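Cytosolic phospholipase A2 delta (Homo sapiens, PDB 5IZ5) hydrolyses glycerophospholipids at the sn-2 position in a calcium-dependent manner, preferring linoleic acid there, and releases a free fatty acid and a lysophospholipid. Local coordinates at residues B[153-158]-B[278-283]; B[307-312]-B[355-360]; B[343-348]-B[791-796]. The protein carries 3 engineered substitutions. One frame throughout, in Å; residues are numbered along the deposited sequence.

Interaction 1 of 3, residues B[153-158]-B[278-283]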
loop_
_atom_site.group_PDB
_atom_site.type_symbol
_atom_site.label_atom_id
_atom_site.label_comp_id
_atom_site.label_asym_id
_atom_site.label_seq_id
_atom_site.Cartn_x
_atom_site.Cartn_y
_atom_site.Cartn_z
ATOM N N ASN B 153 8.436 15.666 -22.933
ATOM C CA ASN B 153 8.745 14.239 -22.895
ATOM C C ASN B 153 8.123 13.562 -21.671
ATOM O O ASN B 153 8.649 13.661 -20.553
ATOM C CB ASN B 153 10.258 14.011 -22.907
ATOM C CG ASN B 153 10.908 14.478 -24.201
ATOM O OD1 ASN B 153 10.350 14.308 -25.290
ATOM N ND2 ASN B 153 12.093 15.065 -24.090
ATOM N N LEU B 154 7.005 12.873 -21.906
ATOM C CA LEU B 154 6.260 12.167 -20.866
ATOM C C LEU B 154 6.611 10.685 -20.830
ATOM O O LEU B 154 7.056 10.134 -21.833
ATOM C CB LEU B 154 4.766 12.279 -21.140
ATOM C CG LEU B 154 4.150 13.659 -21.334
ATOM C CD1 LEU B 154 2.683 13.509 -21.692
ATOM C CD2 LEU B 154 4.319 14.501 -20.081
ATOM N N ILE B 155 6.397 10.058 -19.670
ATOM C CA ILE B 155 6.441 8.600 -19.516
ATOM C C ILE B 155 5.142 8.159 -18.850
ATOM O O ILE B 155 4.780 8.710 -17.809
ATOM C CB ILE B 155 7.634 8.133 -18.656
ATOM C CG1 ILE B 155 8.951 8.626 -19.272
ATOM C CG2 ILE B 155 7.651 6.608 -18.540
ATOM C CD1 ILE B 155 10.160 8.475 -18.368
ATOM N N THR B 156 4.449 7.180 -19.442
ATOM C CA THR B 156 3.175 6.688 -18.905
ATOM C C THR B 156 2.967 5.180 -19.009
ATOM O O THR B 156 3.607 4.513 -19.808
ATOM C CB THR B 156 1.974 7.231 -19.689
ATOM O OG1 THR B 156 2.398 8.186 -20.664
ATOM C CG2 THR B 156 0.982 7.812 -18.777
ATOM N N ASN B 157 2.020 4.673 -18.219
ATOM C CA ASN B 157 1.399 3.370 -18.454
ATOM C C ASN B 157 -0.088 3.553 -18.809
ATOM O O ASN B 157 -0.880 2.620 -18.692
ATOM C CB ASN B 157 1.536 2.462 -17.235
ATOM C CG ASN B 157 0.920 3.060 -15.984
ATOM O OD1 ASN B 157 0.205 4.064 -16.042
ATOM N ND2 ASN B 157 1.180 2.433 -14.846
ATOM N N LYS B 158 -0.444 4.777 -19.208
ATOM C CA LYS B 158 -1.806 5.189 -19.590
ATOM C C LYS B 158 -2.767 5.432 -18.419
ATOM O O LYS B 158 -3.932 5.758 -18.644
ATOM C CB LYS B 158 -2.424 4.219 -20.607
ATOM C CG LYS B 158 -1.607 4.052 -21.879
ATOM C CD LYS B 158 -1.381 5.379 -22.585
ATOM C CE LYS B 158 -0.603 5.164 -23.877
ATOM N NZ LYS B 158 -1.091 5.984 -25.021
ATOM N N CYS B 278 16.571 16.512 -16.198
ATOM C CA CYS B 278 16.766 15.341 -15.355
ATOM C C CYS B 278 16.818 14.137 -16.295
ATOM O O CYS B 278 16.082 14.093 -17.280
ATOM C CB CYS B 278 15.617 15.170 -14.377
ATOM S SG CYS B 278 15.437 16.472 -13.119
ATOM N N PRO B 279 17.688 13.159 -16.016
ATOM C CA PRO B 279 17.665 11.942 -16.844
ATOM C C PRO B 279 16.270 11.310 -16.867
ATOM O O PRO B 279 15.594 11.304 -15.833
ATOM C CB PRO B 279 18.659 11.014 -16.152
ATOM C CG PRO B 279 19.491 11.885 -15.268
ATOM C CD PRO B 279 18.714 13.126 -14.963
ATOM N N GLU B 280 15.839 10.790 -18.018
ATOM C CA GLU B 280 14.499 10.186 -18.133
ATOM C C GLU B 280 14.460 8.723 -17.654
ATOM O O GLU B 280 13.918 7.847 -18.338
ATOM C CB GLU B 280 13.949 10.281 -19.564
ATOM C CG GLU B 280 13.730 11.682 -20.087
ATOM C CD GLU B 280 12.800 11.737 -21.299
ATOM O OE1 GLU B 280 11.827 10.944 -21.366
ATOM O OE2 GLU B 280 13.033 12.589 -22.185
ATOM N N GLU B 281 15.032 8.460 -16.480
ATOM C CA GLU B 281 14.944 7.134 -15.867
ATOM C C GLU B 281 14.364 7.197 -14.464
ATOM O O GLU B 281 14.809 7.954 -13.609
ATOM C CB GLU B 281 16.292 6.420 -15.827
ATOM C CG GLU B 281 16.167 4.931 -15.421
ATOM C CD GLU B 281 17.404 4.094 -15.719
ATOM O OE1 GLU B 281 18.519 4.669 -15.745
ATOM O OE2 GLU B 281 17.258 2.853 -15.913
ATOM N N LEU B 282 13.403 6.319 -14.259
ATOM C CA LEU B 282 12.551 6.274 -13.091
ATOM C C LEU B 282 12.965 5.142 -12.180
ATOM O O LEU B 282 13.356 4.082 -12.649
ATOM C CB LEU B 282 11.121 6.053 -13.582
ATOM C CG LEU B 282 10.216 7.269 -13.771
ATOM C CD1 LEU B 282 10.954 8.547 -14.164
ATOM C CD2 LEU B 282 9.120 6.935 -14.767
ATOM N N ALA B 283 12.892 5.374 -10.873
ATOM C CA ALA B 283 13.010 4.304 -9.898
ATOM C C ALA B 283 11.670 3.570 -9.764
ATOM O O ALA B 283 11.625 2.417 -9.358
ATOM C CB ALA B 283 13.456 4.857 -8.557
#
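Ile155 turns CG1 anti to its own carbonyl carbon (chi1 -57°) and carries CD1 out in a near-extended step, which sends the methyl across to Glu280 and Leu282. Glu280 sets CG beside its backbone N (chi1 -63°), and its chain runs extended beyond CG to lay the carboxylate over the CB of Asn153. Ile155 and Leu282 meet tip to tip: CD1 of Ile155 lies 4.1 Å from CD2 of Leu282, and the same leucine methyl also approaches CG2 of the isoleucine. The backbone carbonyl of Glu280 comes in beside this pair, its O 3.8 Å from Ile155 CD1. At the other end, Asn153 and Glu280 cross at about a right angle. OE2 of Glu280 is 3.2 Å from CB of Asn153 and 3.3 Å from ND2 of the same asparagine, with amide and carboxylate planes tilted 27° apart. Glu280 is the centre of an inverse gamma turn, which bends the chain where its side chain reaches across; the closing bond, Glu281 N to Pro279 O at 3.0 Å, is weak. The contact is a small surface one, polar at Asn153 and apolar at Leu282. Strand 152-156 lies between strands 21-36 and 160-172 in an antiparallel sheet, and Leu282 also touches Ala162 of strand 160-172. Residues 278-283 lead from strand 266-277, the last of the probable second C2 domain, to strand 285-286 of the catalytic domain's mixed sheet, held at their start by the Cys278-Cys167 disulfide and further on by backbone pairing of Ala283 with Gly513.

Interaction 2 of 3, residues B[307-312]-B[355-360]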
loop_
_atom_site.group_PDB
_atom_site.type_symbol
_atom_site.label_atom_id
_atom_site.label_comp_id
_atom_site.label_asym_id
_atom_site.label_seq_id
_atom_site.Cartn_x
_atom_site.Cartn_y
_atom_site.Cartn_z
ATOM N N LYS B 307 8.207 -30.960 -13.846
ATOM C CA LYS B 307 8.782 -32.188 -13.298
ATOM C C LYS B 307 7.913 -32.754 -12.177
ATOM O O LYS B 307 7.538 -33.927 -12.209
ATOM C CB LYS B 307 10.197 -31.946 -12.763
ATOM C CG LYS B 307 11.191 -33.041 -13.115
ATOM C CD LYS B 307 12.350 -33.089 -12.129
ATOM C CE LYS B 307 11.907 -33.597 -10.765
ATOM N NZ LYS B 307 13.058 -33.733 -9.832
ATOM N N ALA B 308 7.594 -31.920 -11.189
ATOM C CA ALA B 308 6.799 -32.360 -10.040
ATOM C C ALA B 308 5.401 -32.826 -10.452
ATOM O O ALA B 308 4.843 -33.734 -9.842
ATOM C CB ALA B 308 6.700 -31.246 -9.008
ATOM N N LEU B 309 4.846 -32.202 -11.487
ATOM C CA LEU B 309 3.549 -32.609 -12.019
ATOM C C LEU B 309 3.595 -33.977 -12.699
ATOM O O LEU B 309 2.692 -34.792 -12.521
ATOM C CB LEU B 309 3.029 -31.594 -13.031
ATOM C CG LEU B 309 2.110 -30.493 -12.522
ATOM C CD1 LEU B 309 1.738 -29.601 -13.687
ATOM C CD2 LEU B 309 0.857 -31.065 -11.879
ATOM N N LYS B 310 4.629 -34.210 -13.500
ATOM C CA LYS B 310 4.797 -35.504 -14.153
ATOM C C LYS B 310 4.842 -36.629 -13.116
ATOM O O LYS B 310 4.161 -37.642 -13.263
ATOM C CB LYS B 310 6.065 -35.521 -15.010
ATOM C CG LYS B 310 6.340 -36.874 -15.648
ATOM C CD LYS B 310 7.320 -36.780 -16.798
ATOM C CE LYS B 310 7.703 -38.165 -17.296
ATOM N NZ LYS B 310 8.544 -38.081 -18.515
ATOM N N GLN B 311 5.635 -36.433 -12.068
ATOM C CA GLN B 311 5.779 -37.422 -11.006
ATOM C C GLN B 311 4.488 -37.622 -10.226
ATOM O O GLN B 311 4.118 -38.752 -9.919
ATOM C CB GLN B 311 6.898 -37.003 -10.056
ATOM C CG GLN B 311 7.274 -38.056 -9.026
ATOM C CD GLN B 311 8.563 -37.726 -8.291
ATOM O OE1 GLN B 311 9.358 -36.890 -8.737
ATOM N NE2 GLN B 311 8.767 -38.373 -7.148
ATOM N N ALA B 312 3.798 -36.527 -9.918
ATOM C CA ALA B 312 2.593 -36.586 -9.086
ATOM C C ALA B 312 1.384 -37.176 -9.816
ATOM O O ALA B 312 0.578 -37.883 -9.218
ATOM C CB ALA B 312 2.257 -35.203 -8.566
ATOM N N LEU B 355 3.833 -29.440 -3.257
ATOM C CA LEU B 355 4.362 -28.096 -3.021
ATOM C C LEU B 355 5.186 -27.621 -4.221
ATOM O O LEU B 355 5.112 -26.448 -4.600
ATOM C CB LEU B 355 5.197 -28.064 -1.738
ATOM C CG LEU B 355 5.628 -26.698 -1.184
ATOM C CD1 LEU B 355 4.461 -25.728 -1.066
ATOM C CD2 LEU B 355 6.304 -26.871 0.169
ATOM N N ASP B 356 5.940 -28.540 -4.831
ATOM C CA ASP B 356 6.729 -28.238 -6.032
ATOM C C ASP B 356 5.874 -27.922 -7.264
ATOM O O ASP B 356 6.399 -27.435 -8.262
ATOM C CB ASP B 356 7.691 -29.389 -6.366
ATOM C CG ASP B 356 8.829 -29.532 -5.358
ATOM O OD1 ASP B 356 9.145 -28.568 -4.640
ATOM O OD2 ASP B 356 9.419 -30.625 -5.286
ATOM N N CYS B 357 4.578 -28.218 -7.211
ATOM C CA CYS B 357 3.657 -27.841 -8.281
ATOM C C CYS B 357 3.084 -26.423 -8.129
ATOM O O CYS B 357 2.362 -25.956 -9.007
ATOM C CB CYS B 357 2.500 -28.843 -8.361
ATOM S SG CYS B 357 3.002 -30.568 -8.583
ATOM N N VAL B 358 3.405 -25.734 -7.033
ATOM C CA VAL B 358 2.824 -24.418 -6.747
ATOM C C VAL B 358 3.709 -23.291 -7.273
ATOM O O VAL B 358 4.899 -23.241 -6.973
ATOM C CB VAL B 358 2.616 -24.223 -5.232
ATOM C CG1 VAL B 358 2.023 -22.850 -4.933
ATOM C CG2 VAL B 358 1.720 -25.321 -4.678
ATOM N N THR B 359 3.117 -22.382 -8.041
ATOM C CA THR B 359 3.839 -21.229 -8.581
ATOM C C THR B 359 3.757 -20.010 -7.654
ATOM O O THR B 359 4.775 -19.369 -7.378
ATOM C CB THR B 359 3.325 -20.858 -9.988
ATOM O OG1 THR B 359 3.643 -21.918 -10.896
ATOM C CG2 THR B 359 3.968 -19.568 -10.498
ATOM N N TYR B 360 2.552 -19.706 -7.168
ATOM C CA TYR B 360 2.311 -18.511 -6.357
ATOM C C TYR B 360 1.821 -18.842 -4.952
ATOM O O TYR B 360 1.095 -19.814 -4.745
ATOM C CB TYR B 360 1.281 -17.629 -7.038
ATOM C CG TYR B 360 1.745 -16.999 -8.332
ATOM C CD1 TYR B 360 2.784 -16.079 -8.344
ATOM C CD2 TYR B 360 1.121 -17.302 -9.538
ATOM C CE1 TYR B 360 3.203 -15.487 -9.523
ATOM C CE2 TYR B 360 1.529 -16.713 -10.723
ATOM C CZ TYR B 360 2.571 -15.809 -10.713
ATOM O OH TYR B 360 2.978 -15.203 -11.880
#
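Ala308 of helix 292-313 presses its CB against the 3-10 turn 355-357, which leads into strand 360-363 of the mixed sheet in the catalytic domain, an alpha/beta hydrolase related to the patatin clan. The tight part is here: Ala308 CB stands 3.4 Å from CB of Asp356, and the two CA atoms are only 5.7 Å apart, so the small alanine lets helix and turn come close. On the buried side Cys357 turns its sulfur toward the helix, against Ala308 and Leu309. With SG anti to the carbonyl carbon (chi1 -56°), the thiol reaches Ala308 CB at 3.8 Å and meets the side of Leu309, whose branch point CG and methyl CD2 both face it. No hydrogen bond crosses the contact. Toward the outside it loosens: exposed Lys307 makes no contact with the turn, and its NZ stays 6.6 Å from OD2 of Asp356, opposite charges near each other without touching. OD1 of Asp356 accepts a hydrogen bond from NE2 of Gln382. Past the turn, the carbonyl O of Val358 accepts one from NH2 of Arg301, in helix 292-313, while Val358 N closes the turn on Leu355 O at 3.1 Å. Back at the buried edge, CD2 of Leu309 rests 4.0 Å from SG of Cys357.

Interaction 3 of 3, residues B[343-348]-B[791-796]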
loop_
_atom_site.group_PDB
_atom_site.type_symbol
_atom_site.label_atom_id
_atom_site.label_comp_id
_atom_site.label_asym_id
_atom_site.label_seq_id
_atom_site.Cartn_x
_atom_site.Cartn_y
_atom_site.Cartn_z
ATOM N N TYR B 343 1.392 -23.706 8.418
ATOM C CA TYR B 343 2.543 -24.599 8.521
ATOM C C TYR B 343 2.130 -26.048 8.227
ATOM O O TYR B 343 2.812 -26.770 7.492
ATOM C CB TYR B 343 3.162 -24.532 9.917
ATOM C CG TYR B 343 4.216 -23.459 10.114
ATOM C CD1 TYR B 343 5.402 -23.483 9.391
ATOM C CD2 TYR B 343 4.042 -22.444 11.054
ATOM C CE1 TYR B 343 6.378 -22.519 9.585
ATOM C CE2 TYR B 343 5.009 -21.473 11.251
ATOM C CZ TYR B 343 6.174 -21.513 10.518
ATOM O OH TYR B 343 7.134 -20.549 10.711
ATOM N N GLY B 344 1.011 -26.460 8.819
ATOM C CA GLY B 344 0.458 -27.793 8.615
ATOM C C GLY B 344 0.037 -28.040 7.182
ATOM O O GLY B 344 0.294 -29.118 6.640
ATOM N N HIS B 345 -0.603 -27.043 6.567
ATOM C CA HIS B 345 -1.003 -27.146 5.171
ATOM C C HIS B 345 0.203 -27.287 4.248
ATOM O O HIS B 345 0.164 -28.048 3.274
ATOM C CB HIS B 345 -1.840 -25.940 4.743
ATOM C CG HIS B 345 -3.198 -25.894 5.363
ATOM N ND1 HIS B 345 -3.899 -27.027 5.713
ATOM C CD2 HIS B 345 -3.997 -24.847 5.671
ATOM C CE1 HIS B 345 -5.068 -26.678 6.221
ATOM N NE2 HIS B 345 -5.153 -25.361 6.205
ATOM N N LEU B 346 1.266 -26.549 4.547
ATOM C CA LEU B 346 2.488 -26.631 3.759
ATOM C C LEU B 346 3.184 -27.984 3.952
ATOM O O LEU B 346 3.720 -28.542 2.998
ATOM C CB LEU B 346 3.434 -25.477 4.104
ATOM C CG LEU B 346 2.961 -24.067 3.718
ATOM C CD1 LEU B 346 3.872 -23.025 4.339
ATOM C CD2 LEU B 346 2.893 -23.879 2.211
ATOM N N LEU B 347 3.172 -28.502 5.180
ATOM C CA LEU B 347 3.747 -29.820 5.466
ATOM C C LEU B 347 3.056 -30.909 4.643
ATOM O O LEU B 347 3.714 -31.767 4.058
ATOM C CB LEU B 347 3.648 -30.149 6.956
ATOM C CG LEU B 347 4.229 -31.490 7.425
ATOM C CD1 LEU B 347 5.733 -31.551 7.211
ATOM C CD2 LEU B 347 3.905 -31.723 8.891
ATOM N N ALA B 348 1.730 -30.856 4.597
ATOM C CA ALA B 348 0.948 -31.785 3.800
ATOM C C ALA B 348 1.358 -31.729 2.332
ATOM O O ALA B 348 1.681 -32.757 1.737
ATOM C CB ALA B 348 -0.531 -31.478 3.937
ATOM N N TYR B 791 -3.540 -33.216 8.117
ATOM C CA TYR B 791 -4.468 -34.290 7.791
ATOM C C TYR B 791 -5.504 -33.866 6.750
ATOM O O TYR B 791 -5.716 -34.569 5.763
ATOM C CB TYR B 791 -5.170 -34.778 9.057
ATOM C CG TYR B 791 -6.272 -35.765 8.788
ATOM C CD1 TYR B 791 -6.023 -37.134 8.773
ATOM C CD2 TYR B 791 -7.565 -35.329 8.552
ATOM C CE1 TYR B 791 -7.038 -38.041 8.526
ATOM C CE2 TYR B 791 -8.580 -36.223 8.304
ATOM C CZ TYR B 791 -8.316 -37.580 8.291
ATOM O OH TYR B 791 -9.331 -38.475 8.045
ATOM N N ASN B 792 -6.145 -32.720 6.979
ATOM C CA ASN B 792 -7.197 -32.222 6.082
ATOM C C ASN B 792 -6.755 -32.072 4.638
ATOM O O ASN B 792 -7.552 -32.257 3.722
ATOM C CB ASN B 792 -7.745 -30.880 6.567
ATOM C CG ASN B 792 -8.619 -31.015 7.791
ATOM O OD1 ASN B 792 -8.812 -32.113 8.315
ATOM N ND2 ASN B 792 -9.165 -29.899 8.248
ATOM N N VAL B 793 -5.493 -31.727 4.430
ATOM C CA VAL B 793 -4.961 -31.634 3.077
ATOM C C VAL B 793 -4.599 -33.026 2.542
ATOM O O VAL B 793 -4.931 -33.353 1.405
ATOM C CB VAL B 793 -3.764 -30.663 3.008
ATOM C CG1 VAL B 793 -3.003 -30.813 1.698
ATOM C CG2 VAL B 793 -4.260 -29.232 3.165
ATOM N N GLN B 794 -3.932 -33.840 3.357
ATOM C CA GLN B 794 -3.563 -35.199 2.934
ATOM C C GLN B 794 -4.779 -36.033 2.531
ATOM O O GLN B 794 -4.792 -36.649 1.472
ATOM C CB GLN B 794 -2.749 -35.915 4.011
ATOM C CG GLN B 794 -1.267 -35.594 3.935
ATOM C CD GLN B 794 -0.463 -36.238 5.045
ATOM O OE1 GLN B 794 -1.015 -36.859 5.951
ATOM N NE2 GLN B 794 0.852 -36.086 4.982
ATOM N N THR B 795 -5.815 -36.013 3.359
ATOM C CA THR B 795 -7.058 -36.715 3.035
ATOM C C THR B 795 -7.756 -36.188 1.774
ATOM O O THR B 795 -8.658 -36.834 1.264
ATOM C CB THR B 795 -8.055 -36.655 4.196
ATOM O OG1 THR B 795 -8.992 -37.736 4.071
ATOM C CG2 THR B 795 -8.791 -35.340 4.178
ATOM N N SER B 796 -7.372 -35.004 1.302
ATOM C CA SER B 796 -7.954 -34.426 0.091
ATOM C C SER B 796 -7.058 -34.631 -1.128
ATOM O O SER B 796 -7.298 -34.035 -2.181
ATOM C CB SER B 796 -8.186 -32.927 0.296
ATOM O OG SER B 796 -8.884 -32.686 1.497
#
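Val793 sets its two methyls on two neighbours one helical turn apart: CG1 meets Ala348 and CG2 the imidazole of His345. Its chi1 of 166° places CG1 anti to the backbone N and CG2 anti to the carbonyl carbon, which spreads the fork over Ala348 and His345. CG2 comes to 3.4 Å from ND1 of His345 and approaches the ring obliquely, with CG and CE1 of the histidine farther off. Packing is also tight at Ala348, whose CB is 3.4 Å from CG1 of Val793 and 3.5 Å from the valine CB, closer than usual carbon-carbon contact. Gln794 completes the patch by laying its CG 4.2 Å from CB of Ala348. This is helix-to-helix packing within the catalytic domain: helix 335-351 begins at Gly335, which with Gly334 binds substrate, and meets the last turns of helix 779-794 near the C terminus of the chain. The side chain of His345 lies about 12 Å from Gly334. Its ring also stacks on Phe676, and ND1 makes a weak hydrogen bond to the carbonyl of Ser789. Beyond Gln794 the chain turns toward helix 797-810. Ser796, just before that helix, makes no capping bond with its side chain; OG donates back to Asn792 O at 2.6 Å, nearly in line with that carbonyl (C=O...OG angle 170°). Asn792 itself passes ND2 to the carbonyl of Val737.

In the fold
From the N terminus, interaction 1 comes first: it closes a loop of 119 residues rich in strands, bringing the lead-in to strand 285-286 back onto strand 152-156. Interaction 2 opens after it has closed and spans a much shorter stretch, tying helix 292-313 to the turn before strand 360-363. Helix 335-351, which carries the first segment of interaction 3, lies inside that loop; interaction 3 joins it to helix 779-794 near the C terminus, so interactions 2 and 3 cross. Their centres are about 16 Å apart, and Leu355 CD1 packs on Leu346 CD2 at 4.1 Å. Interaction 1 stands apart, about 18 Å from interaction 2 and 30 Å from interaction 3 between nearest atoms.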